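Local coordinates for 4-alpha-glucanotransferase (Corynebacterium glutamicum, PDB 5B68), which belongs to the amylomaltase (disproportionating enzyme) family, pairing an N-terminal beta-sandwich domain with a TIM-barrel-type transferase domain, at residues P564-E572 with R621-L631. Sequence-based numbering, arbitrary orientation.
Sequences PTAGYLEGE and RDQRGELAELL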
loop_
_atom_site.group_PDB
_atom_site.type_symbol
_atom_site.label_atom_id
_atom_site.label_comp_id
_atom_site.label_asym_id
_atom_site.label_seq_id
_atom_site.Cartn_x
_atom_site.Cartn_y
_atom_site.Cartn_z
ATOM N N PRO A 564 -7.478 -9.137 -17.980
ATOM C CA PRO A 564 -8.702 -9.768 -17.484
ATOM C C PRO A 564 -8.952 -11.124 -18.125
ATOM O O PRO A 564 -8.404 -11.418 -19.182
ATOM C CB PRO A 564 -9.757 -8.816 -17.874
ATOM C CG PRO A 564 -9.068 -7.477 -17.827
ATOM C CD PRO A 564 -7.751 -7.775 -18.470
ATOM N N THR A 565 -9.699 -11.950 -17.437
ATOM C CA THR A 565 -9.791 -13.375 -17.810
ATOM C C THR A 565 -10.320 -13.581 -19.229
ATOM O O THR A 565 -9.859 -14.518 -19.891
ATOM C CB THR A 565 -10.612 -14.097 -16.803
ATOM O OG1 THR A 565 -10.066 -13.847 -15.515
ATOM C CG2 THR A 565 -10.614 -15.617 -17.028
ATOM N N ALA A 566 -11.201 -12.721 -19.728
ATOM C CA ALA A 566 -11.677 -12.905 -21.111
ATOM C C ALA A 566 -10.515 -12.744 -22.094
ATOM O O ALA A 566 -10.450 -13.439 -23.118
ATOM C CB ALA A 566 -12.784 -11.953 -21.474
ATOM N N GLY A 567 -9.619 -11.806 -21.803
ATOM C CA GLY A 567 -8.373 -11.636 -22.611
ATOM C C GLY A 567 -7.350 -12.719 -22.383
ATOM O O GLY A 567 -6.777 -13.263 -23.352
ATOM N N TYR A 568 -7.166 -13.090 -21.117
ATOM C CA TYR A 568 -6.216 -14.087 -20.721
ATOM C C TYR A 568 -6.553 -15.453 -21.364
ATOM O O TYR A 568 -5.693 -16.112 -21.875
ATOM C CB TYR A 568 -6.191 -14.236 -19.212
ATOM C CG TYR A 568 -5.009 -14.936 -18.692
ATOM C CD1 TYR A 568 -4.875 -16.308 -18.810
ATOM C CD2 TYR A 568 -3.951 -14.235 -18.103
ATOM C CE1 TYR A 568 -3.769 -16.967 -18.337
ATOM C CE2 TYR A 568 -2.841 -14.907 -17.606
ATOM C CZ TYR A 568 -2.745 -16.269 -17.748
ATOM O OH TYR A 568 -1.655 -16.979 -17.273
ATOM N N LEU A 569 -7.816 -15.865 -21.313
ATOM C CA LEU A 569 -8.258 -17.092 -22.013
ATOM C C LEU A 569 -7.887 -17.119 -23.499
ATOM O O LEU A 569 -7.635 -18.207 -24.030
ATOM C CB LEU A 569 -9.791 -17.277 -21.858
ATOM C CG LEU A 569 -10.235 -17.757 -20.459
ATOM C CD1 LEU A 569 -11.731 -17.534 -20.166
ATOM C CD2 LEU A 569 -9.855 -19.202 -20.188
ATOM N N GLU A 570 -7.863 -15.951 -24.147
ATOM C CA GLU A 570 -7.635 -15.860 -25.582
ATOM C C GLU A 570 -6.171 -15.516 -25.938
ATOM O O GLU A 570 -5.888 -15.119 -27.068
ATOM C CB GLU A 570 -8.701 -14.923 -26.231
ATOM C CG GLU A 570 -10.059 -15.630 -26.404
ATOM C CD GLU A 570 -11.289 -14.725 -26.242
ATOM O OE1 GLU A 570 -11.435 -13.804 -27.092
ATOM O OE2 GLU A 570 -12.124 -14.945 -25.287
ATOM N N GLY A 571 -5.258 -15.698 -24.982
ATOM C CA GLY A 571 -3.850 -15.371 -25.124
ATOM C C GLY A 571 -3.411 -13.913 -25.073
ATOM O O GLY A 571 -2.286 -13.635 -25.418
ATOM N N GLU A 572 -4.238 -12.981 -24.598
ATOM C CA GLU A 572 -3.878 -11.528 -24.630
ATOM C C GLU A 572 -2.631 -11.126 -23.818
ATOM O O GLU A 572 -1.949 -10.160 -24.173
ATOM C CB GLU A 572 -5.092 -10.660 -24.227
ATOM C CG GLU A 572 -4.868 -9.133 -24.072
ATOM C CD GLU A 572 -4.721 -8.380 -25.394
ATOM O OE1 GLU A 572 -4.285 -8.986 -26.425
ATOM O OE2 GLU A 572 -5.022 -7.157 -25.413
ATOM N N ARG A 621 -7.910 -23.995 -28.528
ATOM C CA ARG A 621 -8.259 -22.903 -27.623
ATOM C C ARG A 621 -9.725 -22.522 -27.721
ATOM O O ARG A 621 -10.366 -22.248 -26.706
ATOM C CB ARG A 621 -7.415 -21.672 -27.907
ATOM C CG ARG A 621 -7.430 -20.643 -26.775
ATOM C CD ARG A 621 -6.590 -19.422 -27.127
ATOM N NE ARG A 621 -5.169 -19.728 -26.992
ATOM C CZ ARG A 621 -4.453 -19.663 -25.872
ATOM N NH1 ARG A 621 -3.168 -19.951 -25.930
ATOM N NH2 ARG A 621 -4.997 -19.234 -24.702
ATOM N N ASP A 622 -10.257 -22.499 -28.939
ATOM C CA ASP A 622 -11.638 -22.087 -29.127
ATOM C C ASP A 622 -12.634 -23.271 -29.026
ATOM O O ASP A 622 -13.811 -23.088 -29.287
ATOM C CB ASP A 622 -11.777 -21.240 -30.420
ATOM C CG ASP A 622 -11.670 -22.072 -31.705
ATOM O OD1 ASP A 622 -11.224 -23.249 -31.627
ATOM O OD2 ASP A 622 -12.034 -21.532 -32.785
ATOM N N GLN A 623 -12.146 -24.418 -28.576
ATOM C CA GLN A 623 -12.951 -25.605 -28.331
ATOM C C GLN A 623 -13.200 -25.965 -26.856
ATOM O O GLN A 623 -13.543 -27.090 -26.574
ATOM C CB GLN A 623 -12.314 -26.804 -29.026
ATOM C CG GLN A 623 -12.297 -26.716 -30.537
ATOM C CD GLN A 623 -11.434 -27.786 -31.186
ATOM O OE1 GLN A 623 -10.882 -28.654 -30.518
ATOM N NE2 GLN A 623 -11.325 -27.727 -32.507
ATOM N N ARG A 624 -12.975 -25.044 -25.925
ATOM C CA ARG A 624 -12.990 -25.364 -24.468
ATOM C C ARG A 624 -14.302 -24.931 -23.775
ATOM O O ARG A 624 -14.517 -25.248 -22.604
ATOM C CB ARG A 624 -11.770 -24.703 -23.774
ATOM C CG ARG A 624 -10.426 -25.206 -24.325
ATOM C CD ARG A 624 -9.179 -24.431 -23.883
ATOM N NE ARG A 624 -9.373 -22.997 -24.054
ATOM C CZ ARG A 624 -8.694 -22.051 -23.377
ATOM N NH1 ARG A 624 -7.765 -22.367 -22.509
ATOM N NH2 ARG A 624 -8.948 -20.799 -23.607
ATOM N N GLY A 625 -15.181 -24.268 -24.522
ATOM C CA GLY A 625 -16.459 -23.783 -24.012
ATOM C C GLY A 625 -16.580 -22.328 -24.349
ATOM O O GLY A 625 -15.593 -21.692 -24.728
ATOM N N GLU A 626 -17.767 -21.788 -24.147
ATOM C CA GLU A 626 -18.034 -20.381 -24.338
ATOM C C GLU A 626 -17.350 -19.566 -23.247
ATOM O O GLU A 626 -17.120 -20.060 -22.175
ATOM C CB GLU A 626 -19.525 -20.133 -24.228
ATOM C CG GLU A 626 -20.364 -20.906 -25.203
ATOM C CD GLU A 626 -20.723 -20.057 -26.380
ATOM O OE1 GLU A 626 -19.821 -19.783 -27.192
ATOM O OE2 GLU A 626 -21.892 -19.643 -26.477
ATOM N N LEU A 627 -17.103 -18.293 -23.507
ATOM C CA LEU A 627 -16.395 -17.474 -22.552
ATOM C C LEU A 627 -17.129 -17.479 -21.227
ATOM O O LEU A 627 -16.526 -17.696 -20.204
ATOM C CB LEU A 627 -16.374 -16.037 -23.066
ATOM C CG LEU A 627 -15.413 -14.984 -22.513
ATOM C CD1 LEU A 627 -16.092 -13.695 -22.116
ATOM C CD2 LEU A 627 -14.517 -15.501 -21.412
ATOM N N ALA A 628 -18.440 -17.321 -21.258
ATOM C CA ALA A 628 -19.218 -17.286 -20.032
ATOM C C ALA A 628 -19.101 -18.586 -19.250
ATOM O O ALA A 628 -19.050 -18.572 -18.049
ATOM C CB ALA A 628 -20.673 -16.951 -20.310
ATOM N N GLU A 629 -19.084 -19.711 -19.943
ATOM C CA GLU A 629 -18.936 -20.987 -19.259
ATOM C C GLU A 629 -17.586 -21.126 -18.545
ATOM O O GLU A 629 -17.501 -21.642 -17.463
ATOM C CB GLU A 629 -19.185 -22.146 -20.220
ATOM C CG GLU A 629 -20.473 -21.989 -21.011
ATOM C CD GLU A 629 -20.709 -23.117 -21.997
ATOM O OE1 GLU A 629 -19.896 -23.317 -22.901
ATOM O OE2 GLU A 629 -21.719 -23.808 -21.849
ATOM N N LEU A 630 -16.539 -20.651 -19.183
ATOM C CA LEU A 630 -15.193 -20.724 -18.605
ATOM C C LEU A 630 -15.089 -19.767 -17.420
ATOM O O LEU A 630 -14.595 -20.160 -16.386
ATOM C CB LEU A 630 -14.165 -20.420 -19.666
ATOM C CG LEU A 630 -14.062 -21.511 -20.738
ATOM C CD1 LEU A 630 -13.353 -20.975 -21.953
ATOM C CD2 LEU A 630 -13.379 -22.727 -20.215
ATOM N N LEU A 631 -15.595 -18.553 -17.586
ATOM C CA LEU A 631 -15.688 -17.629 -16.452
ATOM C C LEU A 631 -16.447 -18.200 -15.287
ATOM O O LEU A 631 -16.039 -18.138 -14.151
ATOM C CB LEU A 631 -16.333 -16.345 -16.890
ATOM C CG LEU A 631 -15.487 -15.470 -17.773
ATOM C CD1 LEU A 631 -16.329 -14.410 -18.373
ATOM C CD2 LEU A 631 -14.287 -14.874 -16.997
#
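R621 and R624 converge on one backbone oxygen, that of L569. R621 NH2 donates to L569 O at 2.9 Å with a fairly straight N-H...O angle of 161°; the oxygen lies in the guanidinium plane, whereas the donor sits well above the carbonyl plane. G571 CA lies over one face of the same guanidinium, displaced toward its rim. The bond from R624 NH2 to L569 O, also 2.9 Å, is bent and weak. R624 NE donates to R621 O, in that carbonyl's plane and on a lone pair, although the oxygen is tilted from the R624 guanidinium plane. Beyond the contact, D594 forms a salt bridge with R621 NH1 and Q598 accepts from R624 NH1, tying both arginines to helix 587-607.

Next to these polar contacts the packing is aliphatic. L569 runs obliquely across two leucines, its CD1 touching both L627 CD2 (3.7 Å) and L630 CB (3.8 Å). With CG anti to its backbone N (chi1 -163°), L627 extends its CD1 to A566 CB, 3.8 Å away. Farther along, T565 CG2 slides past L631 CD2 at 3.7 Å, while T565 OG1 is hydrogen-bonded to D652 OD2. The short helical segments cross at 107°, their axes 10.6 Å apart.

The bonds E572 N to G567 O and G571 N to Y568 O, with G571 at positive phi as the C-prime residue, define a Schellman motif that ends the helix; R621, aided by the weak bond from R624, binds the L569 carbonyl within this turn, in the family's TIM-barrel-type region.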